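Uncharacterized SRPBCC domain-containing protein (Micromonospora chersina, PDB 6V04) is of unknown function but has a START/Bet v1-like fold and, being encoded in the dynemicin locus, probably takes part in dynemicin biosynthesis. Local coordinates at residues M17-A22 with A102-V107; R195-R200 with V214-A219. One frame throughout, in Å; residues are numbered along the deposited sequence.

Overall arrangement
Contact 1 (17-22 with 102-107) and contact 2 (195-200 with 214-219) lie on opposite sides of the chain's centre, their centres about 44 Å apart, and share no strand or helix. Each belongs to its own seven-stranded antiparallel sheet, and the two sheets have the same strand order. Both are partly buried: one face of each looks to a long helix, 116-139 or 252-277, while the other bears small polar residues and a methionine in contact 1, and a threonine and a salt-bridged arginine in contact 2. Contact 1 pairs two strands through regular backbone bonds. In contact 2 one direct backbone bond remains, a water bridges beside it, and a salt bridge and an aromatic ring add side-chain contacts.

Contact 1: M17-A22 with A102-V107; sequences MVSVPA and ATTLTV
Val18 and Leu105 face each other as a hydrogen-bonded antiparallel pair and use both backbone groups on each side: Val18 N gives to Leu105 O at 3.0 Å, and Leu105 N gives to Val18 O at 2.9 Å. Val20 and Thr103 repeat the exchange two residues on, with Val20 N to Thr103 O the straighter bond of that pair, 167° at the hydrogen. Three of these carbonyls also take a CA-H group: Leu105 O from Met17, Val18 O from Thr104, and Thr103 O from Ser19. Beyond the ladder the chain turns at Pro21, the centre of an inverse gamma turn, whose ring nitrogen has no hydrogen to offer. Val20 O also takes a weak bond from Ala22 N across the turn, and Ala22 O accepts from the hydroxyl of Thr103, in the carbonyl plane, with OG1 and O 2.6 Å apart. A chi1 of -67° sets Thr103 OG1 beside its own backbone N, on the side where Ala22 arrives.

Strands 14-20 and 103-110 are the first and last strands of the Bet v1-like sheet, and their pairing puts 14-20 at its edge; the other neighbour of 103-110 is strand 90-98, to which Thr104 and Thr106 are joined by backbone hydrogen bonds, with Thr97 and Thr95. Val18, Val20 and Leu105 suit the face turned to helix 116-139, where they meet Val130, Leu137 and Leu133. Thr103 shares this face, its side chain against Val24 and Val27 of helix 24-32. Val18 CG1 lies 4.0 Å from Leu105 CB. On the other face, more open to solvent, small polar residues and a flexible methionine are at home. Met17 runs alongside Thr106, its CG 3.6 Å from Thr106 OG1, and bends at chi2 (82°) to bring CE near Thr106 CG2.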
loop_
_atom_site.group_PDB
_atom_site.type_symbol
_atom_site.label_atom_id
_atom_site.label_comp_id
_atom_site.label_asym_id
_atom_site.label_seq_id
_atom_site.Cartn_x
_atom_site.Cartn_y
_atom_site.Cartn_z
ATOM N N MET A 17 -19.348 1.396 -3.019
ATOM C CA MET A 17 -20.455 0.615 -2.491
ATOM C C MET A 17 -20.505 -0.736 -3.190
ATOM O O MET A 17 -20.082 -0.875 -4.341
ATOM C CB MET A 17 -21.817 1.330 -2.677
ATOM C CG MET A 17 -21.989 2.626 -1.904
ATOM S SD MET A 17 -21.253 4.066 -2.709
ATOM C CE MET A 17 -22.243 5.389 -2.012
ATOM N N VAL A 18 -21.018 -1.734 -2.478
ATOM C CA VAL A 18 -21.389 -3.006 -3.085
ATOM C C VAL A 18 -22.700 -3.463 -2.458
ATOM O O VAL A 18 -22.922 -3.291 -1.256
ATOM C CB VAL A 18 -20.281 -4.073 -2.928
ATOM C CG1 VAL A 18 -20.053 -4.428 -1.461
ATOM C CG2 VAL A 18 -20.616 -5.317 -3.745
ATOM N N SER A 19 -23.578 -4.015 -3.287
ATOM C CA SER A 19 -24.821 -4.628 -2.843
ATOM C C SER A 19 -24.693 -6.134 -3.006
ATOM O O SER A 19 -24.298 -6.608 -4.075
ATOM C CB SER A 19 -26.011 -4.105 -3.645
ATOM O OG SER A 19 -27.182 -4.840 -3.340
ATOM N N VAL A 20 -24.996 -6.879 -1.946
ATOM C CA VAL A 20 -24.887 -8.338 -1.986
ATOM C C VAL A 20 -26.182 -8.978 -1.503
ATOM O O VAL A 20 -26.868 -8.425 -0.630
ATOM C CB VAL A 20 -23.700 -8.842 -1.151
ATOM C CG1 VAL A 20 -22.371 -8.366 -1.737
ATOM C CG2 VAL A 20 -23.843 -8.428 0.300
ATOM N N PRO A 21 -26.557 -10.133 -2.036
ATOM C CA PRO A 21 -27.789 -10.789 -1.588
ATOM C C PRO A 21 -27.565 -11.656 -0.364
ATOM O O PRO A 21 -28.011 -12.806 -0.321
ATOM C CB PRO A 21 -28.184 -11.632 -2.806
ATOM C CG PRO A 21 -26.878 -11.994 -3.418
ATOM C CD PRO A 21 -25.941 -10.835 -3.172
ATOM N N ALA A 22 -26.849 -11.127 0.622
ATOM C CA ALA A 22 -26.698 -11.762 1.916
ATOM C C ALA A 22 -27.304 -10.869 2.990
ATOM O O ALA A 22 -27.297 -9.640 2.853
ATOM C CB ALA A 22 -25.226 -12.031 2.249
ATOM N N ALA A 102 -31.126 -6.815 -0.814
ATOM C CA ALA A 102 -29.706 -7.026 -0.575
ATOM C C ALA A 102 -29.231 -6.171 0.592
ATOM O O ALA A 102 -29.921 -5.259 1.056
ATOM C CB ALA A 102 -28.892 -6.702 -1.831
ATOM N N THR A 103 -28.031 -6.491 1.062
ATOM C CA THR A 103 -27.289 -5.661 1.996
ATOM C C THR A 103 -26.319 -4.795 1.210
ATOM O O THR A 103 -25.669 -5.271 0.278
ATOM C CB THR A 103 -26.510 -6.515 3.003
ATOM O OG1 THR A 103 -27.431 -7.215 3.850
ATOM C CG2 THR A 103 -25.598 -5.633 3.863
ATOM N N THR A 104 -26.225 -3.518 1.575
ATOM C CA THR A 104 -25.254 -2.631 0.956
ATOM C C THR A 104 -24.149 -2.321 1.951
ATOM O O THR A 104 -24.425 -1.946 3.095
ATOM C CB THR A 104 -25.906 -1.335 0.479
ATOM O OG1 THR A 104 -26.914 -1.632 -0.495
ATOM C CG2 THR A 104 -24.862 -0.414 -0.133
ATOM N N LEU A 105 -22.905 -2.468 1.507
ATOM C CA LEU A 105 -21.745 -1.993 2.245
ATOM C C LEU A 105 -21.245 -0.727 1.564
ATOM O O LEU A 105 -20.963 -0.737 0.363
ATOM C CB LEU A 105 -20.640 -3.050 2.289
ATOM C CG LEU A 105 -19.251 -2.570 2.714
ATOM C CD1 LEU A 105 -19.245 -2.215 4.169
ATOM C CD2 LEU A 105 -18.202 -3.644 2.426
ATOM N N THR A 106 -21.134 0.352 2.330
ATOM C CA THR A 106 -20.599 1.615 1.846
ATOM C C THR A 106 -19.253 1.861 2.510
ATOM O O THR A 106 -19.158 1.853 3.742
ATOM C CB THR A 106 -21.559 2.770 2.158
ATOM O OG1 THR A 106 -22.836 2.505 1.571
ATOM C CG2 THR A 106 -21.026 4.095 1.622
ATOM N N VAL A 107 -18.222 2.084 1.696
ATOM C CA VAL A 107 -16.879 2.379 2.178
ATOM C C VAL A 107 -16.587 3.847 1.932
ATOM O O VAL A 107 -16.705 4.327 0.798
ATOM C CB VAL A 107 -15.815 1.519 1.484
ATOM C CG1 VAL A 107 -14.424 1.928 1.979
ATOM C CG2 VAL A 107 -16.075 0.038 1.731
#

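Contact 2: R195-R200 with V214-A219; sequences RRFTLR and VEIPGA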
loop_
_atom_site.group_PDB
_atom_site.type_symbol
_atom_site.label_atom_id
_atom_site.label_comp_id
_atom_site.label_asym_id
_atom_site.label_seq_id
_atom_site.Cartn_x
_atom_site.Cartn_y
_atom_site.Cartn_z
ATOM N N ARG A 195 21.188 -9.853 -2.744
ATOM C CA ARG A 195 21.288 -8.590 -2.015
ATOM C C ARG A 195 21.602 -7.399 -2.914
ATOM O O ARG A 195 21.070 -6.310 -2.701
ATOM C CB ARG A 195 22.363 -8.718 -0.938
ATOM C CG ARG A 195 22.626 -7.471 -0.144
ATOM C CD ARG A 195 23.363 -7.804 1.152
ATOM N NE ARG A 195 22.537 -8.578 2.077
ATOM C CZ ARG A 195 22.867 -8.828 3.340
ATOM N NH1 ARG A 195 24.009 -8.366 3.833
ATOM N NH2 ARG A 195 22.066 -9.534 4.115
ATOM N N ARG A 196 22.433 -7.588 -3.935
ATOM C CA ARG A 196 22.914 -6.514 -4.800
ATOM C C ARG A 196 22.231 -6.601 -6.157
ATOM O O ARG A 196 22.301 -7.640 -6.828
ATOM C CB ARG A 196 24.431 -6.631 -4.958
ATOM C CG ARG A 196 25.074 -5.679 -5.938
ATOM C CD ARG A 196 26.563 -5.999 -6.120
ATOM N NE ARG A 196 27.283 -5.976 -4.854
ATOM C CZ ARG A 196 27.942 -4.930 -4.373
ATOM N NH1 ARG A 196 27.971 -3.776 -5.040
ATOM N NH2 ARG A 196 28.566 -5.031 -3.212
ATOM N N PHE A 197 21.575 -5.516 -6.563
ATOM C CA PHE A 197 20.892 -5.440 -7.841
ATOM C C PHE A 197 21.467 -4.308 -8.682
ATOM O O PHE A 197 21.760 -3.223 -8.166
ATOM C CB PHE A 197 19.388 -5.214 -7.635
ATOM C CG PHE A 197 18.719 -6.334 -6.908
ATOM C CD1 PHE A 197 18.756 -6.400 -5.524
ATOM C CD2 PHE A 197 18.077 -7.339 -7.604
ATOM C CE1 PHE A 197 18.155 -7.445 -4.848
ATOM C CE2 PHE A 197 17.480 -8.388 -6.937
ATOM C CZ PHE A 197 17.515 -8.443 -5.553
ATOM N N THR A 198 21.598 -4.558 -9.982
ATOM C CA THR A 198 22.068 -3.535 -10.909
ATOM C C THR A 198 21.002 -2.459 -11.129
ATOM O O THR A 198 19.845 -2.759 -11.448
ATOM C CB THR A 198 22.436 -4.165 -12.243
ATOM O OG1 THR A 198 23.491 -5.119 -12.052
ATOM C CG2 THR A 198 22.897 -3.099 -13.222
ATOM N N LEU A 199 21.413 -1.206 -11.004
ATOM C CA LEU A 199 20.551 -0.051 -11.219
ATOM C C LEU A 199 20.948 0.574 -12.550
ATOM O O LEU A 199 22.143 0.762 -12.816
ATOM C CB LEU A 199 20.707 0.939 -10.065
ATOM C CG LEU A 199 19.731 2.114 -10.005
ATOM C CD1 LEU A 199 19.586 2.614 -8.585
ATOM C CD2 LEU A 199 20.228 3.230 -10.904
ATOM N N ARG A 200 19.957 0.872 -13.389
ATOM C CA ARG A 200 20.179 1.412 -14.724
ATOM C C ARG A 200 19.269 2.612 -14.962
ATOM O O ARG A 200 18.231 2.777 -14.316
ATOM C CB ARG A 200 19.895 0.386 -15.831
ATOM C CG ARG A 200 20.675 -0.914 -15.739
ATOM C CD ARG A 200 22.161 -0.741 -16.037
ATOM N NE ARG A 200 22.692 -1.881 -16.785
ATOM C CZ ARG A 200 23.965 -2.270 -16.779
ATOM N NH1 ARG A 200 24.866 -1.622 -16.050
ATOM N NH2 ARG A 200 24.338 -3.320 -17.498
ATOM N N VAL A 214 15.631 -1.331 -12.102
ATOM C CA VAL A 214 16.397 -2.312 -11.331
ATOM C C VAL A 214 16.327 -3.651 -12.049
ATOM O O VAL A 214 15.237 -4.202 -12.264
ATOM C CB VAL A 214 15.894 -2.419 -9.887
ATOM C CG1 VAL A 214 16.744 -3.426 -9.117
ATOM C CG2 VAL A 214 15.940 -1.067 -9.206
ATOM N N GLU A 215 17.494 -4.165 -12.423
ATOM C CA GLU A 215 17.595 -5.455 -13.082
ATOM C C GLU A 215 17.453 -6.558 -12.051
ATOM O O GLU A 215 17.950 -6.433 -10.931
ATOM C CB GLU A 215 18.945 -5.605 -13.777
ATOM C CG GLU A 215 19.240 -4.611 -14.854
ATOM C CD GLU A 215 20.565 -4.895 -15.546
ATOM O OE1 GLU A 215 21.279 -5.833 -15.119
ATOM O OE2 GLU A 215 20.889 -4.177 -16.510
ATOM N N ILE A 216 16.812 -7.649 -12.452
ATOM C CA ILE A 216 16.602 -8.816 -11.605
ATOM C C ILE A 216 17.336 -9.998 -12.232
ATOM O O ILE A 216 17.043 -10.364 -13.374
ATOM C CB ILE A 216 15.106 -9.132 -11.450
ATOM C CG1 ILE A 216 14.346 -7.894 -10.927
ATOM C CG2 ILE A 216 14.915 -10.341 -10.553
ATOM C CD1 ILE A 216 14.795 -7.415 -9.547
ATOM N N PRO A 217 18.287 -10.624 -11.538
ATOM C CA PRO A 217 18.977 -11.786 -12.111
ATOM C C PRO A 217 17.998 -12.853 -12.575
ATOM O O PRO A 217 17.100 -13.272 -11.834
ATOM C CB PRO A 217 19.853 -12.278 -10.955
ATOM C CG PRO A 217 20.058 -11.075 -10.097
ATOM C CD PRO A 217 18.774 -10.319 -10.182
ATOM N N GLY A 218 18.162 -13.276 -13.826
ATOM C CA GLY A 218 17.361 -14.333 -14.401
ATOM C C GLY A 218 16.127 -13.869 -15.142
ATOM O O GLY A 218 15.503 -14.680 -15.839
ATOM N N ALA A 219 15.762 -12.595 -15.027
ATOM C CA ALA A 219 14.456 -12.114 -15.456
ATOM C C ALA A 219 14.442 -11.703 -16.923
ATOM O O ALA A 219 15.461 -11.297 -17.484
ATOM C CB ALA A 219 14.038 -10.933 -14.596
HETATM O O HOH W 1 20.665 -7.124 -10.845
#
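Thr198 and Glu215 are joined by a direct backbone bond and by a water. Glu215 N donates to Thr198 O at 2.9 Å and 166°, while the water accepts from Thr198 N (2.9 Å) and donates to Glu215 O (2.8 Å), filling the place where a second direct strand bond would otherwise lie. The two segments part here: Leu199 and Val214 form a non-hydrogen-bonded antiparallel pair, and a type II turn follows from Ile216 to Ala219. Proline suits the second position of that turn, and Gly218 the third, where phi is positive.

Charge comes next. Glu215 extends beyond CG alongside Thr198, with OE1 3.5 Å from Thr198 CB, and OE2 reaches Arg200 NE at 2.9 Å. In this salt bridge OE2 comes obliquely to the guanidinium, and the hydrogen bond is weak, bent to 122°; the guanidinium and carboxylate planes stand 89° apart, and Arg200 is poorly ordered. Thr198 CG2 lies over one guanidinium face, toward its rim.

The strands belong to the chain's second seven-stranded antiparallel sheet, whose strand order repeats that of the first, with helix 252-277 packed beside it, consistent with a second START/Bet v1-like unit. Apolar contacts gather on that side round Phe197, a large flat residue fit to span strand and loop. Its CB meets Val214 CG1 at 3.5 Å, Ile216 CD1 comes to CD2 at 3.8 Å, and Pro217 CD approaches CE2, the proline crossing at about a right angle. One polar atom joins them, Glu215 O in the ring plane at its edge, near CD2. From the helix, Phe262 meets the ring edge-to-face and Leu258 touches both Phe197 and Ile216.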